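Local coordinates for OBG-type G domain-containing protein (Pyrococcus horikoshii, PDB 2E87) that is of unknown cellular function but binds GDP and probably GTP through an Obg-type G domain of the NOG1 family, at residues N37-K40 / K41-R45; E124-E127 / L128-F132; E272-H275 / G276-D280; C260-P263 / L264-I268. All coordinates share one frame; numbering follows the deposited sequence.

Contact 1: residues N37-K40 / K41-R45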
loop_
_atom_site.group_PDB
_atom_site.type_symbol
_atom_site.label_atom_id
_atom_site.label_comp_id
_atom_site.label_asym_id
_atom_site.label_seq_id
_atom_site.Cartn_x
_atom_site.Cartn_y
_atom_site.Cartn_z
ATOM N N ASN A 37 5.148 -37.397 -43.363
ATOM C CA ASN A 37 5.415 -36.564 -44.542
ATOM C C ASN A 37 6.406 -35.432 -44.228
ATOM O O ASN A 37 6.425 -34.933 -43.105
ATOM C CB ASN A 37 4.085 -35.962 -45.020
ATOM C CG ASN A 37 4.156 -35.401 -46.426
ATOM O OD1 ASN A 37 5.136 -34.762 -46.811
ATOM N ND2 ASN A 37 3.098 -35.623 -47.199
ATOM N N LYS A 38 7.226 -35.022 -45.200
ATOM C CA LYS A 38 8.170 -33.927 -44.953
ATOM C C LYS A 38 7.395 -32.676 -44.525
ATOM O O LYS A 38 7.698 -32.062 -43.494
ATOM C CB LYS A 38 8.986 -33.588 -46.211
ATOM C CG LYS A 38 9.955 -32.399 -46.007
ATOM C CD LYS A 38 10.449 -31.748 -47.319
ATOM C CE LYS A 38 11.413 -30.578 -47.036
ATOM N NZ LYS A 38 11.820 -29.784 -48.250
ATOM N N VAL A 39 6.395 -32.312 -45.329
ATOM C CA VAL A 39 5.554 -31.141 -45.082
ATOM C C VAL A 39 4.759 -31.253 -43.793
ATOM O O VAL A 39 4.513 -30.254 -43.125
ATOM C CB VAL A 39 4.567 -30.908 -46.256
ATOM C CG1 VAL A 39 3.452 -29.961 -45.838
ATOM C CG2 VAL A 39 5.311 -30.323 -47.437
ATOM N N LYS A 40 4.359 -32.468 -43.449
ATOM C CA LYS A 40 3.594 -32.699 -42.234
ATOM C C LYS A 40 4.475 -32.414 -41.015
ATOM O O LYS A 40 4.013 -31.855 -40.020
ATOM C CB LYS A 40 3.096 -34.149 -42.195
ATOM C CG LYS A 40 2.084 -34.447 -41.091
ATOM C CD LYS A 40 1.736 -35.934 -41.020
ATOM C CE LYS A 40 0.488 -36.191 -40.169
ATOM N NZ LYS A 40 0.593 -35.665 -38.783
ATOM N N LYS A 41 5.749 -32.797 -41.113
ATOM C CA LYS A 41 6.724 -32.612 -40.036
ATOM C C LYS A 41 7.040 -31.148 -39.777
ATOM O O LYS A 41 7.135 -30.725 -38.630
ATOM C CB LYS A 41 8.016 -33.380 -40.346
ATOM C CG LYS A 41 7.863 -34.892 -40.212
ATOM C CD LYS A 41 9.202 -35.615 -40.277
ATOM C CE LYS A 41 9.021 -37.104 -40.006
ATOM N NZ LYS A 41 10.253 -37.905 -40.267
ATOM N N ALA A 42 7.217 -30.382 -40.845
ATOM C CA ALA A 42 7.482 -28.960 -40.711
ATOM C C ALA A 42 6.230 -28.319 -40.093
ATOM O O ALA A 42 6.320 -27.501 -39.172
ATOM C CB ALA A 42 7.775 -28.355 -42.076
ATOM N N ARG A 43 5.067 -28.727 -40.595
ATOM C CA ARG A 43 3.785 -28.219 -40.129
ATOM C C ARG A 43 3.543 -28.475 -38.637
ATOM O O ARG A 43 3.003 -27.618 -37.939
ATOM C CB ARG A 43 2.654 -28.823 -40.977
ATOM C CG ARG A 43 1.241 -28.394 -40.579
ATOM C CD ARG A 43 0.208 -28.761 -41.650
ATOM N NE ARG A 43 0.059 -30.204 -41.842
ATOM C CZ ARG A 43 -0.086 -30.791 -43.031
ATOM N NH1 ARG A 43 -0.101 -30.065 -44.146
ATOM N NH2 ARG A 43 -0.201 -32.109 -43.108
ATOM N N LEU A 44 3.940 -29.644 -38.142
ATOM C CA LEU A 44 3.756 -29.954 -36.725
ATOM C C LEU A 44 4.787 -29.222 -35.883
ATOM O O LEU A 44 4.603 -29.036 -34.687
ATOM C CB LEU A 44 3.898 -31.455 -36.459
ATOM C CG LEU A 44 2.954 -32.418 -37.183
ATOM C CD1 LEU A 44 3.276 -33.845 -36.760
ATOM C CD2 LEU A 44 1.513 -32.074 -36.853
ATOM N N ARG A 45 5.890 -28.833 -36.502
ATOM C CA ARG A 45 6.925 -28.121 -35.775
ATOM C C ARG A 45 6.495 -26.675 -35.619
ATOM O O ARG A 45 6.611 -26.097 -34.539
ATOM C CB ARG A 45 8.273 -28.170 -36.519
ATOM C CG ARG A 45 9.147 -29.340 -36.139
ATOM C CD ARG A 45 10.624 -29.067 -36.388
ATOM N NE ARG A 45 11.432 -30.248 -36.091
ATOM C CZ ARG A 45 11.638 -31.244 -36.948
ATOM N NH1 ARG A 45 11.104 -31.197 -38.163
ATOM N NH2 ARG A 45 12.363 -32.294 -36.586
#
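The carbonyl oxygen K38 O takes two amides of the next turn: A42 N at 3.2 Å and, only weakly, K41 N. This is the capped first turn of helix 38-67 in the NOG1-type N-terminal helical domain, with N37 at the N-cap position. The cap residue contributes two acceptors. N37 O binds K41 N at 3.0 Å, while N37 OD1 takes the amide V39 N at 3.1 Å, the donor standing above the side-chain carbonyl plane and not on a lone pair. R43 leaves the backbone with CG trans to N (chi1 179°) and bends at chi3, which lays its guanidinium beside the preceding turn. K40 CA sits over one face of that group, R43 NH2 comes within 3.8 Å of K40 CG, and V39 CG1 meets R43 NH1 obliquely at 3.9 Å. R43 NH1 also has weak hydrogen bonds to S119 O and N120 OD1, in the loop leading to helix 122-142, whose P122 packs on V39. The K40 chain runs straight as far as a bend at chi4; K40 NZ is 5.7 Å from R43 NH2, the two like charges apart. K40 O receives L44 N at 2.9 Å, and L44 CD1 lies against K40 NZ at 3.8 Å.

Contact 2: residues E124-E127 / L128-F132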
loop_
_atom_site.group_PDB
_atom_site.type_symbol
_atom_site.label_atom_id
_atom_site.label_comp_id
_atom_site.label_asym_id
_atom_site.label_seq_id
_atom_site.Cartn_x
_atom_site.Cartn_y
_atom_site.Cartn_z
ATOM N N GLU A 124 3.480 -21.182 -47.313
ATOM C CA GLU A 124 2.467 -20.598 -46.452
ATOM C C GLU A 124 2.645 -21.014 -45.005
ATOM O O GLU A 124 2.570 -20.187 -44.104
ATOM C CB GLU A 124 1.086 -21.014 -46.933
ATOM C CG GLU A 124 -0.036 -20.320 -46.229
ATOM C CD GLU A 124 -1.370 -20.809 -46.707
ATOM O OE1 GLU A 124 -1.714 -21.975 -46.417
ATOM O OE2 GLU A 124 -2.069 -20.031 -47.382
ATOM N N ILE A 125 2.865 -22.302 -44.782
ATOM C CA ILE A 125 3.066 -22.801 -43.433
ATOM C C ILE A 125 4.135 -21.965 -42.743
ATOM O O ILE A 125 3.957 -21.502 -41.617
ATOM C CB ILE A 125 3.496 -24.268 -43.470
ATOM C CG1 ILE A 125 2.260 -25.124 -43.754
ATOM C CG2 ILE A 125 4.212 -24.652 -42.174
ATOM C CD1 ILE A 125 2.556 -26.579 -44.063
ATOM N N ALA A 126 5.242 -21.756 -43.438
ATOM C CA ALA A 126 6.336 -20.978 -42.898
ATOM C C ALA A 126 5.914 -19.536 -42.660
ATOM O O ALA A 126 6.090 -19.007 -41.561
ATOM C CB ALA A 126 7.522 -21.023 -43.848
ATOM N N GLU A 127 5.362 -18.906 -43.693
ATOM C CA GLU A 127 4.929 -17.514 -43.607
ATOM C C GLU A 127 3.967 -17.262 -42.455
ATOM O O GLU A 127 4.006 -16.201 -41.823
ATOM C CB GLU A 127 4.297 -17.072 -44.936
ATOM C CG GLU A 127 5.318 -16.908 -46.073
ATOM C CD GLU A 127 4.686 -16.761 -47.462
ATOM O OE1 GLU A 127 5.365 -16.223 -48.367
ATOM O OE2 GLU A 127 3.524 -17.193 -47.657
ATOM N N LEU A 128 3.111 -18.237 -42.176
ATOM C CA LEU A 128 2.158 -18.110 -41.091
ATOM C C LEU A 128 2.851 -18.095 -39.720
ATOM O O LEU A 128 2.478 -17.301 -38.858
ATOM C CB LEU A 128 1.100 -19.222 -41.178
ATOM C CG LEU A 128 0.099 -19.144 -42.353
ATOM C CD1 LEU A 128 -0.726 -20.429 -42.452
ATOM C CD2 LEU A 128 -0.816 -17.952 -42.166
ATOM N N ARG A 129 3.849 -18.949 -39.497
ATOM C CA ARG A 129 4.544 -18.915 -38.205
ATOM C C ARG A 129 5.234 -17.552 -38.087
ATOM O O ARG A 129 5.223 -16.910 -37.032
ATOM C CB ARG A 129 5.641 -19.987 -38.087
ATOM C CG ARG A 129 6.826 -19.462 -37.248
ATOM C CD ARG A 129 8.050 -20.348 -37.183
ATOM N NE ARG A 129 8.578 -20.715 -38.493
ATOM C CZ ARG A 129 9.135 -19.876 -39.360
ATOM N NH1 ARG A 129 9.260 -18.580 -39.080
ATOM N NH2 ARG A 129 9.562 -20.349 -40.524
ATOM N N ARG A 130 5.867 -17.141 -39.181
ATOM C CA ARG A 130 6.579 -15.884 -39.214
ATOM C C ARG A 130 5.637 -14.725 -38.878
ATOM O O ARG A 130 6.006 -13.811 -38.139
ATOM C CB ARG A 130 7.215 -15.694 -40.583
ATOM C CG ARG A 130 8.385 -14.733 -40.592
ATOM C CD ARG A 130 8.958 -14.605 -41.999
ATOM N NE ARG A 130 9.442 -15.888 -42.509
ATOM C CZ ARG A 130 9.159 -16.378 -43.716
ATOM N NH1 ARG A 130 8.387 -15.698 -44.556
ATOM N NH2 ARG A 130 9.642 -17.558 -44.079
ATOM N N GLN A 131 4.413 -14.776 -39.394
ATOM C CA GLN A 131 3.452 -13.716 -39.115
ATOM C C GLN A 131 3.066 -13.688 -37.649
ATOM O O GLN A 131 2.971 -12.621 -37.053
ATOM C CB GLN A 131 2.179 -13.887 -39.944
ATOM C CG GLN A 131 2.332 -13.599 -41.419
ATOM C CD GLN A 131 0.990 -13.578 -42.121
ATOM O OE1 GLN A 131 0.125 -12.757 -41.794
ATOM N NE2 GLN A 131 0.801 -14.486 -43.081
ATOM N N PHE A 132 2.826 -14.865 -37.082
ATOM C CA PHE A 132 2.437 -14.974 -35.681
ATOM C C PHE A 132 3.539 -14.360 -34.805
ATOM O O PHE A 132 3.263 -13.503 -33.963
ATOM C CB PHE A 132 2.189 -16.442 -35.314
ATOM C CG PHE A 132 1.878 -16.659 -33.873
ATOM C CD1 PHE A 132 0.618 -16.355 -33.365
ATOM C CD2 PHE A 132 2.859 -17.142 -33.006
ATOM C CE1 PHE A 132 0.333 -16.530 -32.001
ATOM C CE2 PHE A 132 2.592 -17.321 -31.655
ATOM C CZ PHE A 132 1.318 -17.014 -31.142
#
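E124 turns CG away from its own N (chi1 -172°) and L128 turns CG away from its carbonyl carbon (chi1 -69°), and the two chains then run side by side in the same direction, E124 CG 3.8 Å from L128 CD1. In the backbone L128 N donates to E124 O at 2.8 Å. The carboxylate of E124 is held outside this pair, by a hydrogen bond between E124 OE1 and S119 OG. All of this lies on the first turns of helix 122-142 in the NOG1-type N-terminal helical bundle; the L128 side chain touches R115 and I116 of helix 88-117. On the flank of the helix, R129 bends at chi3 and folds its guanidinium back, with A126 O 3.8 Å above its plane and over its centre. R129 NE makes a salt bridge with E46, which ties the group to helix 38-67. R130 also bends at chi3, but E127 CA lies over a face of its guanidinium. R130 NH1 touches the aliphatic E127 CG at 3.6 Å, whereas E127 OE1 stays 4.9 Å from R130 NH1, with carboxylate and guanidinium planes 90° apart. R130 NH2 approaches A126 CB at 4.1 Å.

Contact 3: residues E272-H275 / G276-D280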
loop_
_atom_site.group_PDB
_atom_site.type_symbol
_atom_site.label_atom_id
_atom_site.label_comp_id
_atom_site.label_asym_id
_atom_site.label_seq_id
_atom_site.Cartn_x
_atom_site.Cartn_y
_atom_site.Cartn_z
ATOM N N GLU A 272 -7.076 23.271 15.263
ATOM C CA GLU A 272 -8.347 23.472 14.577
ATOM C C GLU A 272 -8.325 22.945 13.139
ATOM O O GLU A 272 -9.304 22.382 12.658
ATOM C CB GLU A 272 -8.735 24.953 14.606
ATOM C CG GLU A 272 -8.719 25.527 16.008
ATOM C CD GLU A 272 -9.128 26.987 16.069
ATOM O OE1 GLU A 272 -8.532 27.815 15.332
ATOM O OE2 GLU A 272 -10.041 27.298 16.872
ATOM N N GLU A 273 -7.207 23.128 12.453
ATOM C CA GLU A 273 -7.086 22.632 11.097
ATOM C C GLU A 273 -7.069 21.096 11.103
ATOM O O GLU A 273 -7.678 20.463 10.251
ATOM C CB GLU A 273 -5.809 23.157 10.456
ATOM C CG GLU A 273 -5.861 23.121 8.952
ATOM C CD GLU A 273 -4.494 23.177 8.333
ATOM O OE1 GLU A 273 -3.786 22.155 8.393
ATOM O OE2 GLU A 273 -4.120 24.239 7.795
ATOM N N VAL A 274 -6.381 20.496 12.070
ATOM C CA VAL A 274 -6.310 19.040 12.154
ATOM C C VAL A 274 -7.623 18.446 12.650
ATOM O O VAL A 274 -8.064 17.396 12.170
ATOM C CB VAL A 274 -5.143 18.598 13.084
ATOM C CG1 VAL A 274 -5.196 17.101 13.352
ATOM C CG2 VAL A 274 -3.817 18.947 12.435
ATOM N N HIS A 275 -8.246 19.121 13.611
ATOM C CA HIS A 275 -9.513 18.672 14.191
ATOM C C HIS A 275 -10.612 18.650 13.138
ATOM O O HIS A 275 -11.563 17.847 13.212
ATOM C CB HIS A 275 -9.946 19.613 15.320
ATOM C CG HIS A 275 -11.097 19.098 16.123
ATOM N ND1 HIS A 275 -12.151 19.895 16.510
ATOM C CD2 HIS A 275 -11.350 17.868 16.627
ATOM C CE1 HIS A 275 -13.006 19.178 17.218
ATOM N NE2 HIS A 275 -12.542 17.944 17.303
ATOM N N GLY A 276 -10.467 19.549 12.167
ATOM C CA GLY A 276 -11.427 19.667 11.089
ATOM C C GLY A 276 -11.206 18.669 9.971
ATOM O O GLY A 276 -12.158 18.241 9.341
ATOM N N GLU A 277 -9.959 18.294 9.718
ATOM C CA GLU A 277 -9.662 17.340 8.659
ATOM C C GLU A 277 -10.051 15.921 9.047
ATOM O O GLU A 277 -10.230 15.083 8.187
ATOM C CB GLU A 277 -8.173 17.376 8.314
ATOM C CG GLU A 277 -7.746 18.637 7.606
ATOM C CD GLU A 277 -8.265 18.703 6.181
ATOM O OE1 GLU A 277 -9.471 18.457 5.963
ATOM O OE2 GLU A 277 -7.464 19.006 5.273
ATOM N N PHE A 278 -10.186 15.663 10.341
ATOM C CA PHE A 278 -10.536 14.338 10.823
ATOM C C PHE A 278 -11.803 14.356 11.671
ATOM O O PHE A 278 -11.794 13.883 12.803
ATOM C CB PHE A 278 -9.378 13.750 11.652
ATOM C CG PHE A 278 -8.102 13.527 10.863
ATOM C CD1 PHE A 278 -7.144 14.532 10.751
ATOM C CD2 PHE A 278 -7.864 12.311 10.225
ATOM C CE1 PHE A 278 -5.969 14.328 10.015
ATOM C CE2 PHE A 278 -6.691 12.105 9.490
ATOM C CZ PHE A 278 -5.745 13.113 9.385
ATOM N N LYS A 279 -12.886 14.890 11.116
ATOM C CA LYS A 279 -14.173 14.993 11.813
ATOM C C LYS A 279 -14.813 13.677 12.273
ATOM O O LYS A 279 -15.640 13.684 13.195
ATOM C CB LYS A 279 -15.177 15.739 10.933
ATOM C CG LYS A 279 -14.793 17.175 10.619
ATOM C CD LYS A 279 -15.732 17.802 9.588
ATOM C CE LYS A 279 -15.324 19.240 9.268
ATOM N NZ LYS A 279 -16.040 19.788 8.070
ATOM N N ASP A 280 -14.442 12.560 11.646
ATOM C CA ASP A 280 -15.022 11.264 12.013
ATOM C C ASP A 280 -14.214 10.419 12.992
ATOM O O ASP A 280 -14.534 9.258 13.221
ATOM C CB ASP A 280 -15.311 10.433 10.765
ATOM C CG ASP A 280 -16.255 11.128 9.825
ATOM O OD1 ASP A 280 -17.386 11.469 10.255
ATOM O OD2 ASP A 280 -15.859 11.340 8.659
#
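Helix 264-277, the crossover helix of the beta-alpha-beta unit between strands 249-254 and 283-287 of the G domain, ends here, and F278 is the first residue to leave helical geometry. In the last turn V274 O accepts F278 N at 3.3 Å and, weakly, E277 N at 3.2 Å. The F278 side chain returns to the same oxygen: with CG placed beside its backbone N (chi1 -63°), the ring presents an edge, and V274 O lies in the ring plane, 3.3 Å from F278 CD1. The valine methyl V274 CG1 meets the same ring carbon, F278 CD1, at 4.1 Å, an apolar contact on the buried side of the helix; the V274 side chain is about 9 Å from that of K180, a GDP-binding residue. H275 joins the helix to the next strand, its ring meeting F283 edge-to-face. E273 is held at its tip, its carboxylate oxygens bonded by I229 N and S230 OG. E277 is bent at chi2; its OE1 makes a long, weak ion pair with R244, and E277 OE2 is 5.8 Å from E273 OE1. E277 N bonds to E273 O, and E277 CG rests 3.2 Å from that E273 O. Just before it in the chain, G276 N donates to E272 O at 3.1 Å.

Contact 4: residues C260-P263 / L264-I268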
loop_
_atom_site.group_PDB
_atom_site.type_symbol
_atom_site.label_atom_id
_atom_site.label_comp_id
_atom_site.label_asym_id
_atom_site.label_seq_id
_atom_site.Cartn_x
_atom_site.Cartn_y
_atom_site.Cartn_z
ATOM N N CYS A 260 8.520 24.366 22.742
ATOM C CA CYS A 260 8.587 23.670 21.460
ATOM C C CYS A 260 8.979 24.665 20.352
ATOM O O CYS A 260 9.461 24.268 19.289
ATOM C CB CYS A 260 7.233 23.051 21.132
ATOM S SG CYS A 260 5.881 24.265 21.128
ATOM N N GLY A 261 8.762 25.957 20.616
ATOM C CA GLY A 261 9.096 26.990 19.654
ATOM C C GLY A 261 7.900 27.457 18.837
ATOM O O GLY A 261 8.047 27.919 17.714
ATOM N N PHE A 262 6.706 27.330 19.399
ATOM C CA PHE A 262 5.502 27.742 18.714
ATOM C C PHE A 262 4.567 28.317 19.733
ATOM O O PHE A 262 4.233 27.644 20.708
ATOM C CB PHE A 262 4.810 26.555 18.020
ATOM C CG PHE A 262 5.631 25.933 16.931
ATOM C CD1 PHE A 262 6.574 24.966 17.229
ATOM C CD2 PHE A 262 5.512 26.373 15.620
ATOM C CE1 PHE A 262 7.397 24.451 16.234
ATOM C CE2 PHE A 262 6.330 25.871 14.615
ATOM C CZ PHE A 262 7.279 24.908 14.921
ATOM N N PRO A 263 4.141 29.578 19.526
ATOM C CA PRO A 263 3.221 30.289 20.422
ATOM C C PRO A 263 1.942 29.479 20.577
ATOM O O PRO A 263 1.544 28.764 19.658
ATOM C CB PRO A 263 2.946 31.608 19.686
ATOM C CG PRO A 263 4.173 31.820 18.874
ATOM C CD PRO A 263 4.554 30.438 18.398
ATOM N N LEU A 264 1.296 29.612 21.729
ATOM C CA LEU A 264 0.052 28.908 21.989
ATOM C C LEU A 264 -0.996 29.150 20.905
ATOM O O LEU A 264 -1.702 28.224 20.532
ATOM C CB LEU A 264 -0.507 29.326 23.345
ATOM C CG LEU A 264 -1.855 28.731 23.729
ATOM C CD1 LEU A 264 -1.732 27.231 23.918
ATOM C CD2 LEU A 264 -2.335 29.384 25.001
ATOM N N GLU A 265 -1.100 30.380 20.396
ATOM C CA GLU A 265 -2.086 30.694 19.353
ATOM C C GLU A 265 -1.841 29.883 18.071
ATOM O O GLU A 265 -2.784 29.444 17.427
ATOM C CB GLU A 265 -2.077 32.187 18.998
ATOM C CG GLU A 265 -2.078 33.154 20.185
ATOM C CD GLU A 265 -0.672 33.443 20.729
ATOM O OE1 GLU A 265 0.207 33.962 19.963
ATOM O OE2 GLU A 265 -0.458 33.155 21.929
ATOM N N GLU A 266 -0.577 29.706 17.693
ATOM C CA GLU A 266 -0.249 28.934 16.498
ATOM C C GLU A 266 -0.582 27.444 16.701
ATOM O O GLU A 266 -1.008 26.760 15.772
ATOM C CB GLU A 266 1.228 29.097 16.145
ATOM C CG GLU A 266 1.619 30.486 15.632
ATOM C CD GLU A 266 3.064 30.557 15.175
ATOM O OE1 GLU A 266 3.699 29.488 15.025
ATOM O OE2 GLU A 266 3.571 31.673 14.953
ATOM N N GLN A 267 -0.396 26.945 17.916
ATOM C CA GLN A 267 -0.706 25.556 18.198
ATOM C C GLN A 267 -2.211 25.398 18.097
ATOM O O GLN A 267 -2.696 24.384 17.612
ATOM C CB GLN A 267 -0.238 25.153 19.600
ATOM C CG GLN A 267 1.263 25.069 19.768
ATOM C CD GLN A 267 1.660 24.758 21.208
ATOM O OE1 GLN A 267 1.196 23.779 21.792
ATOM N NE2 GLN A 267 2.521 25.596 21.785
ATOM N N ILE A 268 -2.962 26.391 18.559
ATOM C CA ILE A 268 -4.422 26.297 18.466
ATOM C C ILE A 268 -4.867 26.311 16.993
ATOM O O ILE A 268 -5.769 25.578 16.601
ATOM C CB ILE A 268 -5.130 27.448 19.235
ATOM C CG1 ILE A 268 -5.126 27.156 20.733
ATOM C CG2 ILE A 268 -6.567 27.598 18.773
ATOM C CD1 ILE A 268 -5.596 28.347 21.575
#
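The Q267 side chain climbs back from the first turn of helix 264-277 to the loop before it. Its CB lies 4.0 Å from P263 O, and Q267 CG is 3.7 Å from P263 O and 4.0 Å from F262 O. Q267 CD brings the amide up to F262 O, where Q267 NE2 donates at 2.9 Å, the acceptor close to the amide plane and the N-H...O angle 155°. NE2 also has C260 SG as a neighbour at 3.7 Å, while Q267 OE1 accepts from D255 N, so both ends of the buried amide are satisfied and its rotation is fixed. P263, the N-cap residue, supplies its backbone oxygen to Q267 N at 3.2 Å and weakly to E266 N. Over the proline, E266 CD packs on P263 CD at 3.6 Å, and E266 OE1 reaches the edge of the F262 ring, near its plane, 3.7 Å from F262 CD2. The F262 ring stacks on H175, and C260 O accepts from N177 ND2, tying the loop to the GDP-binding P-loop region. Helix 264-277 lies with Q267 and I268 on F254 of strand 249-254, and with L264 and I268 against R300, L301 and F304 of helix 295-307.

Overall arrangement
The four contacts fall into two pairs on opposite sides of the centre of an elongated chain. Contacts 1 and 2, 13 Å apart between centres, belong to neighbouring helices of the N-terminal bundle and touch directly, I125 CD1 packing on R43 CB at 3.8 Å. In the G domain, contact 4 starts and contact 3 ends helix 264-277; with centres 17 Å apart, they adjoin in sequence but do not otherwise touch. Contact 1 is a surface contact with lysine and arginine chains; the other three are partly buried. Arginines folded against the backbone mark contacts 1 and 2, whereas contact 3 relies on an aromatic edge and contact 4 on a buried glutamine amide, bonded to a loop whose C260 side chain is about 7 Å from GDP.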